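PDB 4ZM4: aminotransferase from Streptomyces pactum, which belongs to the class-III aminotransferase family of pyridoxal-5'-phosphate-dependent enzymes and binds pyridoxal-5'-phosphate. Local coordinates for residues H70-A75 and G326-L331; V83-A88 and A317-V322; G194-D199 and G225-A230; P359-R364 and A382-L387. The protein carries 1 engineered substitution. All blocks are in the same frame, centred on the assembly; numbering follows the deposited sequence.

Interaction 1: residues H70-A75 and G326-L331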
loop_
_atom_site.group_PDB
_atom_site.type_symbol
_atom_site.label_atom_id
_atom_site.label_comp_id
_atom_site.label_asym_id
_atom_site.label_seq_id
_atom_site.Cartn_x
_atom_site.Cartn_y
_atom_site.Cartn_z
ATOM N N HIS B 70 -3.204 12.679 -11.342
ATOM C CA HIS B 70 -2.513 13.795 -11.971
ATOM C C HIS B 70 -3.466 14.836 -12.487
ATOM O O HIS B 70 -3.751 14.928 -13.679
ATOM C CB HIS B 70 -1.601 13.247 -13.063
ATOM C CG HIS B 70 -0.605 12.260 -12.542
ATOM N ND1 HIS B 70 -0.688 10.899 -12.801
ATOM C CD2 HIS B 70 0.458 12.425 -11.731
ATOM C CE1 HIS B 70 0.285 10.274 -12.167
ATOM N NE2 HIS B 70 1.001 11.173 -11.521
ATOM N N LEU B 71 -3.925 15.663 -11.578
ATOM C CA LEU B 71 -4.844 16.739 -11.887
ATOM C C LEU B 71 -4.168 17.832 -12.726
ATOM O O LEU B 71 -4.817 18.504 -13.552
ATOM C CB LEU B 71 -5.369 17.310 -10.592
ATOM C CG LEU B 71 -6.688 18.035 -10.624
ATOM C CD1 LEU B 71 -7.817 17.090 -10.960
ATOM C CD2 LEU B 71 -6.949 18.689 -9.268
ATOM N N PHE B 72 -2.873 17.999 -12.518
ATOM C CA PHE B 72 -2.079 19.005 -13.215
ATOM C C PHE B 72 -1.106 18.398 -14.230
ATOM O O PHE B 72 -0.205 19.072 -14.710
ATOM C CB PHE B 72 -1.278 19.818 -12.184
ATOM C CG PHE B 72 -2.128 20.458 -11.117
ATOM C CD1 PHE B 72 -2.960 21.542 -11.429
ATOM C CD2 PHE B 72 -2.110 19.986 -9.802
ATOM C CE1 PHE B 72 -3.741 22.136 -10.453
ATOM C CE2 PHE B 72 -2.898 20.587 -8.827
ATOM C CZ PHE B 72 -3.714 21.659 -9.147
ATOM N N GLY B 73 -1.232 17.115 -14.519
ATOM C CA GLY B 73 -0.311 16.457 -15.451
ATOM C C GLY B 73 0.880 15.851 -14.788
ATOM O O GLY B 73 1.069 15.950 -13.584
ATOM N N TYR B 74 1.683 15.165 -15.589
ATOM C CA TYR B 74 2.840 14.444 -15.124
ATOM C C TYR B 74 3.980 15.402 -14.794
ATOM O O TYR B 74 4.037 16.509 -15.345
ATOM C CB TYR B 74 3.328 13.500 -16.204
ATOM C CG TYR B 74 2.432 12.322 -16.529
ATOM C CD1 TYR B 74 1.947 11.492 -15.537
ATOM C CD2 TYR B 74 2.159 11.980 -17.862
ATOM C CE1 TYR B 74 1.147 10.413 -15.855
ATOM C CE2 TYR B 74 1.370 10.887 -18.174
ATOM C CZ TYR B 74 0.872 10.108 -17.167
ATOM O OH TYR B 74 0.110 9.008 -17.476
ATOM N N ALA B 75 4.903 14.975 -13.932
ATOM C CA ALA B 75 6.095 15.792 -13.579
ATOM C C ALA B 75 5.760 17.213 -13.116
ATOM O O ALA B 75 6.332 18.201 -13.631
ATOM C CB ALA B 75 7.074 15.848 -14.751
ATOM N N GLY B 326 -2.183 21.957 -0.800
ATOM C CA GLY B 326 -1.809 23.365 -0.731
ATOM C C GLY B 326 -1.934 24.062 -2.057
ATOM O O GLY B 326 -2.572 25.120 -2.159
ATOM N N LYS B 327 -1.404 23.435 -3.097
ATOM C CA LYS B 327 -1.572 23.948 -4.467
ATOM C C LYS B 327 -3.037 24.088 -4.902
ATOM O O LYS B 327 -3.429 25.143 -5.426
ATOM C CB LYS B 327 -0.853 23.063 -5.476
ATOM C CG LYS B 327 -1.044 23.479 -6.913
ATOM C CD LYS B 327 -0.014 22.837 -7.819
ATOM C CE LYS B 327 -0.285 23.175 -9.266
ATOM N NZ LYS B 327 0.696 22.465 -10.133
ATOM N N ILE B 328 -3.828 23.034 -4.700
ATOM C CA ILE B 328 -5.261 23.058 -5.074
ATOM C C ILE B 328 -6.037 24.179 -4.332
ATOM O O ILE B 328 -6.862 24.899 -4.910
ATOM C CB ILE B 328 -5.931 21.708 -4.778
ATOM C CG1 ILE B 328 -5.436 20.649 -5.762
ATOM C CG2 ILE B 328 -7.458 21.823 -4.830
ATOM C CD1 ILE B 328 -5.868 19.235 -5.410
ATOM N N ARG B 329 -5.741 24.303 -3.048
ATOM C CA ARG B 329 -6.361 25.319 -2.201
ATOM C C ARG B 329 -6.057 26.727 -2.702
ATOM O O ARG B 329 -6.918 27.603 -2.637
ATOM C CB ARG B 329 -5.858 25.151 -0.780
ATOM C CG ARG B 329 -6.448 26.099 0.261
ATOM C CD ARG B 329 -5.402 26.042 1.378
ATOM N NE ARG B 329 -5.644 26.260 2.772
ATOM C CZ ARG B 329 -4.670 26.345 3.682
ATOM N NH1 ARG B 329 -3.396 26.325 3.322
ATOM N NH2 ARG B 329 -4.982 26.517 4.980
ATOM N N SER B 330 -4.855 26.927 -3.233
ATOM C CA SER B 330 -4.427 28.245 -3.690
ATOM C C SER B 330 -5.036 28.639 -5.029
ATOM O O SER B 330 -4.828 29.736 -5.502
ATOM C CB SER B 330 -2.894 28.292 -3.769
ATOM O OG SER B 330 -2.412 27.494 -4.833
ATOM N N LEU B 331 -5.812 27.748 -5.637
ATOM C CA LEU B 331 -6.376 27.956 -6.991
ATOM C C LEU B 331 -7.891 27.877 -6.928
ATOM O O LEU B 331 -8.482 26.839 -7.237
ATOM C CB LEU B 331 -5.828 26.896 -7.949
ATOM C CG LEU B 331 -4.303 26.905 -8.164
ATOM C CD1 LEU B 331 -3.905 25.718 -9.052
ATOM C CD2 LEU B 331 -3.817 28.198 -8.796
#

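Interaction 2: residues V83-A88 and A317-V322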
loop_
_atom_site.group_PDB
_atom_site.type_symbol
_atom_site.label_atom_id
_atom_site.label_comp_id
_atom_site.label_asym_id
_atom_site.label_seq_id
_atom_site.Cartn_x
_atom_site.Cartn_y
_atom_site.Cartn_z
ATOM N N VAL B 83 8.548 17.115 -2.434
ATOM C CA VAL B 83 8.837 15.718 -2.058
ATOM C C VAL B 83 10.332 15.436 -2.057
ATOM O O VAL B 83 10.856 14.852 -1.106
ATOM C CB VAL B 83 8.098 14.730 -2.964
ATOM C CG1 VAL B 83 8.492 13.305 -2.634
ATOM C CG2 VAL B 83 6.597 14.907 -2.820
ATOM N N ALA B 84 11.043 15.947 -3.051
ATOM C CA ALA B 84 12.504 15.843 -3.082
ATOM C C ALA B 84 13.184 16.540 -1.901
ATOM O O ALA B 84 14.170 16.050 -1.344
ATOM C CB ALA B 84 13.044 16.406 -4.385
ATOM N N ASP B 85 12.664 17.690 -1.506
ATOM C CA ASP B 85 13.151 18.355 -0.311
ATOM C C ASP B 85 12.987 17.482 0.944
ATOM O O ASP B 85 13.841 17.478 1.816
ATOM C CB ASP B 85 12.413 19.671 -0.113
ATOM C CG ASP B 85 12.951 20.460 1.063
ATOM O OD1 ASP B 85 14.158 20.703 1.063
ATOM O OD2 ASP B 85 12.182 20.839 1.968
ATOM N N GLN B 86 11.876 16.773 1.026
ATOM C CA GLN B 86 11.626 15.881 2.148
ATOM C C GLN B 86 12.584 14.701 2.193
ATOM O O GLN B 86 12.962 14.264 3.284
ATOM C CB GLN B 86 10.184 15.355 2.131
ATOM C CG GLN B 86 9.718 14.895 3.496
ATOM C CD GLN B 86 9.931 15.989 4.532
ATOM O OE1 GLN B 86 9.464 17.099 4.355
ATOM N NE2 GLN B 86 10.634 15.665 5.613
ATOM N N PHE B 87 12.979 14.207 1.022
ATOM C CA PHE B 87 14.005 13.162 0.941
ATOM C C PHE B 87 15.330 13.632 1.534
ATOM O O PHE B 87 16.074 12.845 2.109
ATOM C CB PHE B 87 14.178 12.655 -0.504
ATOM C CG PHE B 87 13.198 11.577 -0.870
ATOM C CD1 PHE B 87 13.452 10.255 -0.535
ATOM C CD2 PHE B 87 12.001 11.880 -1.478
ATOM C CE1 PHE B 87 12.533 9.266 -0.835
ATOM C CE2 PHE B 87 11.094 10.906 -1.799
ATOM C CZ PHE B 87 11.343 9.607 -1.469
ATOM N N ALA B 88 15.617 14.925 1.422
ATOM C CA ALA B 88 16.848 15.475 1.956
ATOM C C ALA B 88 16.749 15.716 3.449
ATOM O O ALA B 88 17.785 15.833 4.114
ATOM C CB ALA B 88 17.205 16.761 1.229
ATOM N N ALA B 317 5.311 10.994 1.855
ATOM C CA ALA B 317 3.897 10.924 1.473
ATOM C C ALA B 317 3.092 12.129 1.974
ATOM O O ALA B 317 2.323 12.725 1.212
ATOM C CB ALA B 317 3.246 9.640 1.997
ATOM N N LEU B 318 3.268 12.495 3.231
ATOM C CA LEU B 318 2.544 13.647 3.785
ATOM C C LEU B 318 3.064 15.006 3.266
ATOM O O LEU B 318 2.285 15.945 3.092
ATOM C CB LEU B 318 2.510 13.592 5.315
ATOM C CG LEU B 318 1.838 12.325 5.851
ATOM C CD1 LEU B 318 1.495 12.488 7.332
ATOM C CD2 LEU B 318 0.577 11.950 5.070
ATOM N N ARG B 319 4.339 15.090 2.916
ATOM C CA ARG B 319 4.816 16.267 2.179
ATOM C C ARG B 319 4.077 16.399 0.838
ATOM O O ARG B 319 3.687 17.501 0.418
ATOM C CB ARG B 319 6.337 16.191 1.980
ATOM C CG ARG B 319 6.979 17.482 1.488
ATOM C CD ARG B 319 6.926 18.602 2.525
ATOM N NE ARG B 319 7.466 19.832 1.975
ATOM C CZ ARG B 319 8.748 20.163 1.974
ATOM N NH1 ARG B 319 9.664 19.387 2.528
ATOM N NH2 ARG B 319 9.125 21.287 1.413
ATOM N N ALA B 320 3.892 15.273 0.140
ATOM C CA ALA B 320 3.168 15.300 -1.123
ATOM C C ALA B 320 1.710 15.765 -0.916
ATOM O O ALA B 320 1.185 16.506 -1.723
ATOM C CB ALA B 320 3.214 13.931 -1.797
ATOM N N VAL B 321 1.066 15.311 0.160
ATOM C CA VAL B 321 -0.312 15.710 0.425
ATOM C C VAL B 321 -0.336 17.205 0.681
ATOM O O VAL B 321 -1.176 17.914 0.127
ATOM C CB VAL B 321 -0.944 14.938 1.615
ATOM C CG1 VAL B 321 -2.280 15.520 2.036
ATOM C CG2 VAL B 321 -1.132 13.463 1.270
ATOM N N VAL B 322 0.594 17.690 1.490
ATOM C CA VAL B 322 0.668 19.122 1.824
ATOM C C VAL B 322 0.907 20.001 0.599
ATOM O O VAL B 322 0.241 21.013 0.399
ATOM C CB VAL B 322 1.755 19.372 2.890
ATOM C CG1 VAL B 322 2.115 20.869 2.983
ATOM C CG2 VAL B 322 1.295 18.825 4.243
#

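Interaction 3: residues G194-D199 and G225-A230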
loop_
_atom_site.group_PDB
_atom_site.type_symbol
_atom_site.label_atom_id
_atom_site.label_comp_id
_atom_site.label_asym_id
_atom_site.label_seq_id
_atom_site.Cartn_x
_atom_site.Cartn_y
_atom_site.Cartn_z
ATOM N N GLY B 194 -27.522 -3.654 -7.516
ATOM C CA GLY B 194 -27.283 -2.838 -8.685
ATOM C C GLY B 194 -27.252 -1.353 -8.320
ATOM O O GLY B 194 -28.038 -0.887 -7.484
ATOM N N TRP B 195 -26.361 -0.627 -8.978
ATOM C CA TRP B 195 -26.210 0.807 -8.834
ATOM C C TRP B 195 -27.500 1.492 -9.277
ATOM O O TRP B 195 -28.136 1.021 -10.204
ATOM C CB TRP B 195 -25.063 1.246 -9.722
ATOM C CG TRP B 195 -24.631 2.716 -9.673
ATOM C CD1 TRP B 195 -24.262 3.473 -10.733
ATOM C CD2 TRP B 195 -24.447 3.553 -8.514
ATOM N NE1 TRP B 195 -23.872 4.706 -10.321
ATOM C CE2 TRP B 195 -23.982 4.787 -8.971
ATOM C CE3 TRP B 195 -24.645 3.368 -7.151
ATOM C CZ2 TRP B 195 -23.699 5.831 -8.132
ATOM C CZ3 TRP B 195 -24.383 4.425 -6.306
ATOM C CH2 TRP B 195 -23.933 5.650 -6.801
ATOM N N ASN B 196 -27.893 2.549 -8.575
ATOM C CA ASN B 196 -29.059 3.348 -8.887
ATOM C C ASN B 196 -30.360 2.563 -8.958
ATOM O O ASN B 196 -31.202 2.817 -9.812
ATOM C CB ASN B 196 -28.823 4.129 -10.176
ATOM C CG ASN B 196 -27.802 5.253 -10.000
ATOM O OD1 ASN B 196 -27.790 5.932 -8.979
ATOM N ND2 ASN B 196 -26.961 5.455 -10.991
ATOM N N ASP B 197 -30.532 1.592 -8.058
ATOM C CA ASP B 197 -31.788 0.793 -7.961
ATOM C C ASP B 197 -32.433 1.033 -6.601
ATOM O O ASP B 197 -32.233 0.245 -5.683
ATOM C CB ASP B 197 -31.481 -0.695 -8.150
ATOM C CG ASP B 197 -32.737 -1.537 -8.245
ATOM O OD1 ASP B 197 -33.829 -1.057 -7.876
ATOM O OD2 ASP B 197 -32.644 -2.680 -8.714
ATOM N N PRO B 198 -33.208 2.136 -6.451
ATOM C CA PRO B 198 -33.774 2.487 -5.129
ATOM C C PRO B 198 -34.732 1.452 -4.515
ATOM O O PRO B 198 -34.720 1.243 -3.308
ATOM C CB PRO B 198 -34.472 3.828 -5.368
ATOM C CG PRO B 198 -34.528 4.027 -6.831
ATOM C CD PRO B 198 -33.572 3.104 -7.501
ATOM N N ASP B 199 -35.550 0.817 -5.338
ATOM C CA ASP B 199 -36.458 -0.244 -4.865
ATOM C C ASP B 199 -35.664 -1.358 -4.158
ATOM O O ASP B 199 -35.963 -1.716 -3.047
ATOM C CB ASP B 199 -37.236 -0.862 -6.039
ATOM C CG ASP B 199 -38.273 0.088 -6.647
ATOM O OD1 ASP B 199 -38.720 1.045 -5.962
ATOM O OD2 ASP B 199 -38.656 -0.152 -7.839
ATOM N N GLY B 225 -17.590 2.775 -16.512
ATOM C CA GLY B 225 -18.219 3.932 -17.126
ATOM C C GLY B 225 -18.156 4.977 -16.054
ATOM O O GLY B 225 -17.671 4.711 -14.966
ATOM N N VAL B 226 -18.631 6.159 -16.353
ATOM C CA VAL B 226 -18.647 7.203 -15.364
ATOM C C VAL B 226 -20.114 7.467 -15.108
ATOM O O VAL B 226 -20.653 8.474 -15.522
ATOM C CB VAL B 226 -17.903 8.462 -15.872
ATOM C CG1 VAL B 226 -18.124 9.647 -14.940
ATOM C CG2 VAL B 226 -16.421 8.162 -15.991
ATOM N N ILE B 227 -20.760 6.546 -14.425
ATOM C CA ILE B 227 -22.189 6.655 -14.159
ATOM C C ILE B 227 -22.431 7.442 -12.870
ATOM O O ILE B 227 -22.242 6.923 -11.761
ATOM C CB ILE B 227 -22.871 5.263 -14.097
ATOM C CG1 ILE B 227 -22.553 4.485 -15.377
ATOM C CG2 ILE B 227 -24.375 5.424 -13.934
ATOM C CD1 ILE B 227 -23.017 3.041 -15.367
ATOM N N PRO B 228 -22.890 8.685 -13.012
ATOM C CA PRO B 228 -23.231 9.434 -11.830
ATOM C C PRO B 228 -24.450 8.857 -11.108
ATOM O O PRO B 228 -25.187 8.023 -11.658
ATOM C CB PRO B 228 -23.538 10.836 -12.375
ATOM C CG PRO B 228 -24.028 10.606 -13.759
ATOM C CD PRO B 228 -23.378 9.334 -14.246
ATOM N N PRO B 229 -24.657 9.271 -9.862
ATOM C CA PRO B 229 -25.812 8.737 -9.159
ATOM C C PRO B 229 -27.078 9.383 -9.722
ATOM O O PRO B 229 -27.067 10.571 -10.063
ATOM C CB PRO B 229 -25.564 9.172 -7.719
ATOM C CG PRO B 229 -24.781 10.442 -7.850
ATOM C CD PRO B 229 -23.983 10.342 -9.117
ATOM N N ALA B 230 -28.152 8.611 -9.827
ATOM C CA ALA B 230 -29.450 9.128 -10.240
ATOM C C ALA B 230 -29.916 10.178 -9.239
ATOM O O ALA B 230 -29.578 10.113 -8.053
ATOM C CB ALA B 230 -30.466 8.005 -10.319
#

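Interaction 4: residues P359-R364 and A382-L387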
loop_
_atom_site.group_PDB
_atom_site.type_symbol
_atom_site.label_atom_id
_atom_site.label_comp_id
_atom_site.label_asym_id
_atom_site.label_seq_id
_atom_site.Cartn_x
_atom_site.Cartn_y
_atom_site.Cartn_z
ATOM N N PRO B 359 -22.085 5.757 -33.636
ATOM C CA PRO B 359 -22.716 6.025 -32.359
ATOM C C PRO B 359 -21.741 5.832 -31.189
ATOM O O PRO B 359 -20.892 4.932 -31.196
ATOM C CB PRO B 359 -23.885 5.038 -32.309
ATOM C CG PRO B 359 -23.578 3.987 -33.319
ATOM C CD PRO B 359 -22.728 4.647 -34.364
ATOM N N VAL B 360 -21.865 6.692 -30.184
ATOM C CA VAL B 360 -20.956 6.695 -29.042
ATOM C C VAL B 360 -21.760 7.066 -27.783
ATOM O O VAL B 360 -22.683 7.863 -27.855
ATOM C CB VAL B 360 -19.831 7.699 -29.301
ATOM C CG1 VAL B 360 -20.364 9.126 -29.247
ATOM C CG2 VAL B 360 -18.695 7.511 -28.322
ATOM N N HIS B 361 -21.412 6.476 -26.641
ATOM C CA HIS B 361 -21.911 6.952 -25.360
ATOM C C HIS B 361 -20.789 7.620 -24.589
ATOM O O HIS B 361 -19.686 7.066 -24.490
ATOM C CB HIS B 361 -22.493 5.828 -24.517
ATOM C CG HIS B 361 -23.270 6.323 -23.334
ATOM N ND1 HIS B 361 -24.584 6.718 -23.432
ATOM C CD2 HIS B 361 -22.913 6.519 -22.040
ATOM C CE1 HIS B 361 -25.008 7.129 -22.251
ATOM N NE2 HIS B 361 -24.018 7.009 -21.385
ATOM N N ILE B 362 -21.061 8.817 -24.072
ATOM C CA ILE B 362 -20.068 9.628 -23.341
ATOM C C ILE B 362 -20.706 10.143 -22.062
ATOM O O ILE B 362 -21.744 10.797 -22.123
ATOM C CB ILE B 362 -19.613 10.847 -24.173
ATOM C CG1 ILE B 362 -18.911 10.399 -25.450
ATOM C CG2 ILE B 362 -18.672 11.736 -23.359
ATOM C CD1 ILE B 362 -18.541 11.534 -26.401
ATOM N N ASN B 363 -20.159 9.766 -20.914
ATOM C CA ASN B 363 -20.582 10.332 -19.633
ATOM C C ASN B 363 -19.435 11.172 -19.071
ATOM O O ASN B 363 -18.291 10.807 -19.213
ATOM C CB ASN B 363 -20.953 9.248 -18.608
ATOM C CG ASN B 363 -22.269 8.530 -18.920
ATOM O OD1 ASN B 363 -22.361 7.302 -18.757
ATOM N ND2 ASN B 363 -23.302 9.276 -19.287
ATOM N N ARG B 364 -19.751 12.290 -18.449
ATOM C CA ARG B 364 -18.731 13.119 -17.897
ATOM C C ARG B 364 -19.131 13.753 -16.559
ATOM O O ARG B 364 -20.261 14.182 -16.371
ATOM C CB ARG B 364 -18.357 14.209 -18.900
ATOM C CG ARG B 364 -17.133 15.035 -18.481
ATOM C CD ARG B 364 -16.715 16.022 -19.569
ATOM N NE ARG B 364 -17.719 17.064 -19.781
ATOM C CZ ARG B 364 -17.904 18.121 -18.991
ATOM N NH1 ARG B 364 -17.163 18.302 -17.906
ATOM N NH2 ARG B 364 -18.848 19.015 -19.298
ATOM N N ALA B 382 -30.006 6.055 -25.208
ATOM C CA ALA B 382 -30.060 5.430 -23.891
ATOM C C ALA B 382 -29.281 6.211 -22.840
ATOM O O ALA B 382 -28.221 6.754 -23.154
ATOM C CB ALA B 382 -29.523 4.008 -23.987
ATOM N N GLU B 383 -29.805 6.281 -21.609
ATOM C CA GLU B 383 -28.991 6.718 -20.450
ATOM C C GLU B 383 -28.943 5.600 -19.404
ATOM O O GLU B 383 -29.753 5.563 -18.484
ATOM C CB GLU B 383 -29.457 8.019 -19.789
ATOM C CG GLU B 383 -29.003 9.307 -20.475
ATOM C CD GLU B 383 -27.505 9.377 -20.772
ATOM O OE1 GLU B 383 -27.152 10.065 -21.745
ATOM O OE2 GLU B 383 -26.680 8.745 -20.061
ATOM N N PRO B 384 -28.031 4.644 -19.589
ATOM C CA PRO B 384 -27.967 3.532 -18.682
ATOM C C PRO B 384 -27.672 4.024 -17.290
ATOM O O PRO B 384 -26.905 4.997 -17.124
ATOM C CB PRO B 384 -26.803 2.700 -19.234
ATOM C CG PRO B 384 -25.991 3.650 -20.019
ATOM C CD PRO B 384 -26.995 4.561 -20.636
ATOM N N ARG B 385 -28.297 3.388 -16.307
ATOM C CA ARG B 385 -28.157 3.807 -14.915
ATOM C C ARG B 385 -27.215 2.905 -14.130
ATOM O O ARG B 385 -26.862 3.210 -12.998
ATOM C CB ARG B 385 -29.523 3.852 -14.226
ATOM C CG ARG B 385 -30.212 2.496 -14.062
ATOM C CD ARG B 385 -30.896 2.360 -12.686
ATOM N NE ARG B 385 -31.976 1.355 -12.615
ATOM C CZ ARG B 385 -31.804 0.071 -12.293
ATOM N NH1 ARG B 385 -30.585 -0.432 -12.011
ATOM N NH2 ARG B 385 -32.859 -0.724 -12.263
ATOM N N ASP B 386 -26.760 1.824 -14.750
ATOM C CA ASP B 386 -25.868 0.911 -14.085
ATOM C C ASP B 386 -24.998 0.167 -15.087
ATOM O O ASP B 386 -25.161 0.330 -16.284
ATOM C CB ASP B 386 -26.641 -0.078 -13.194
ATOM C CG ASP B 386 -27.579 -0.989 -13.981
ATOM O OD1 ASP B 386 -27.326 -1.284 -15.179
ATOM O OD2 ASP B 386 -28.592 -1.411 -13.393
ATOM N N LEU B 387 -24.055 -0.614 -14.557
ATOM C CA LEU B 387 -23.074 -1.361 -15.344
ATOM C C LEU B 387 -23.668 -2.280 -16.409
ATOM O O LEU B 387 -23.161 -2.333 -17.529
ATOM C CB LEU B 387 -22.147 -2.167 -14.394
ATOM C CG LEU B 387 -21.216 -3.214 -15.012
ATOM C CD1 LEU B 387 -20.252 -2.538 -15.972
ATOM C CD2 LEU B 387 -20.467 -3.999 -13.931
HETATM O O HOH W 1 -24.455 10.730 -22.056
#

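Interaction 1: residues H70-A75 and G326-L331
Leu71 and Ile328 bring the two backbones closest, with their CA atoms 9.3 Å apart, so side chains bridge the gap. The central pair is Phe72 and Lys327. The lysine lies over one face of the phenyl ring, and the two side chains run past each other in opposite directions. Lys327 CG is anti to the backbone N (chi1 177°) and the rest of the chain is extended, which carries CE over the ring. Lys327 CE sits 3.5 Å from the Phe72 ring centroid, 2° off the normal, as a CH-pi contact. Lys327 NZ stands 3.9 Å from the same centroid and adds a cation-pi interaction. The ammonium forms salt bridges with Glu78 and Asp76. In this class-III aminotransferase the contact joins the loop between strand 59-62 and helix 77-89 to the end of helix 315-329. Leu71 CB lies over the opposite face, toward the rim of the ring. At the ring edge, Phe72 CZ meets Ile328 CG1 at 3.9 Å. Leu331 CD1 approaches Phe72 CE1 obliquely, at 3.8 Å. Leu71 CD2 touches Ile328 CD1 at 4.0 Å, the side chains crossing at about a right angle. Past the helix, Ser330 OG donates to Lys327 O (2.6 Å).

Interaction 2: residues V83-A88 and A317-V322
Arg319 reaches across to Asp85 and Gln86 between two roughly antiparallel helices, 77-89 and 315-329. The short segment axes come within 8.9 Å and their directions differ by 148°. The guanidinium meets Asp85 end-on. Arg319 NH1 donates to Asp85 OD2 at 3.0 Å, and Arg319 NH2 donates to Asp85 OD2 at 3.1 Å. The carboxylate and guanidinium planes are perpendicular. Asp85 OD2 lies in the guanidinium plane, and NH1 and NH2 approach it on its anti side, from opposite faces of the carboxylate. Asp85 OD2 also has a salt bridge to Lys89, so it faces two cationic groups, which probably stabilises its negative charge. The Arg319 chain is bent at chi2 (68°), which turns the guanidinium toward helix 77-89. Arg319 NH1 spends a second bond on Gln86 OE1, 2.9 Å away. That amide is turned 68° from the guanidinium, and Gln86 NE2 bonds to Gly90 O. Leu99 of helix 98-110 touches both Gln86 and Arg319. Helix 77-89 also meets the second subunit, where Val83 packs on Phe87 of that chain. Between the two helices themselves, the apolar part is small: Val83 CG2 rests 3.7 Å from Ala320 CB.

Interaction 3: residues G194-D199 and G225-A230
Asn196 OD1 accepts the backbone N-H of Ala230 in a nearly straight bond, with OD1 to N 2.8 Å and an N-H...O angle of 171°. The N-H comes from above the amide plane. The other end of the same amide donates twice. Asn196 ND2 reaches Pro228 O at 3.2 Å, with that oxygen close to the amide plane, and it also bonds to Arg385 O. These bonds fix the rotation of the amide and tie a buried side chain to the passing backbone. Asn196 occupies the third position of a type II beta turn from Gly194 to Asp197, where its positive phi of 56° fits. Trp195, one place earlier in the turn, carries the second half of the contact. With CG anti to the backbone N (chi1 -176°), its indole points at the proline-rich loop. Trp195 NE1 donates to Ile227 O (3.1 Å), which lies at the ring edge. Trp195 CD1 touches Ile227 CG2 at 3.8 Å, and Trp195 CZ2 touches Pro229 CB at 3.8 Å. His149 meets the indole edge-to-face. The contact thus joins the turn between strand 190-193 and helix 198-208 to the loop running into helix 233-244, whose Phe233 packs against both Trp195 and Asn196.

Interaction 4: residues P359-R364 and A382-L387
His361 and Glu383 meet through the ring edge and one carboxylate oxygen. Glu383 OE2 lies near the ring plane, 3.2 Å from His361 CE1, and the ring and carboxylate planes are turned 50° apart. Ala382 O approaches the same edge, 3.4 Å from His361 CE1. Both are polar contacts to a ring carbon. Glu383 reaches this point because its chain bends at chi2 (-50°). Asn363 ND2 is 3.5 Å from Glu383 OE2, the two side chains sliding past each other in opposite directions. Within the strand, His361 NE2 makes a weak hydrogen bond to Asn363 OD1 (3.1 Å). One water bridges the segments. It donates to Ile362 O at 2.7 Å from the water oxygen and to Glu383 OE1 at 2.8 Å. The nonpolar share falls to Pro384. Its CG lies over one face of the imidazole, and Pro384 CD is 3.6 Å from His361 CE1. The strand belongs to a small antiparallel sheet, 360-365, 368-373 and 421-422, in which it is an outer strand within the chain. His361 and Asn363 turn toward the loop, while Ile362 turns away from it and packs on helix 334-355. The loop leads into helix 387-393, with Asp386 as its N-cap, and Leu390 of that helix touches both His361 and Pro384.

How the interactions relate
The four contacts form two pairs. Interactions 1 and 2 share helix 315-329, with centres about 15 Å apart, and both touch the second subunit. Along the chain, that helix closely follows Gly309, Val310 and Tyr311, which contact a bound pyridoxal-5'-phosphate. Interactions 3 and 4 have centres about 12 Å apart and meet directly. Arg385 of interaction 4 is the shared residue, and Val226 O packs on Asn363 CB at 3.2 Å. The pairs are well separated: the centres of interactions 1 and 3 are about 30 Å apart, those of interactions 2 and 4 about 40 Å. The Trp195 side chain of interaction 3 is about 12 Å from the bound P3B.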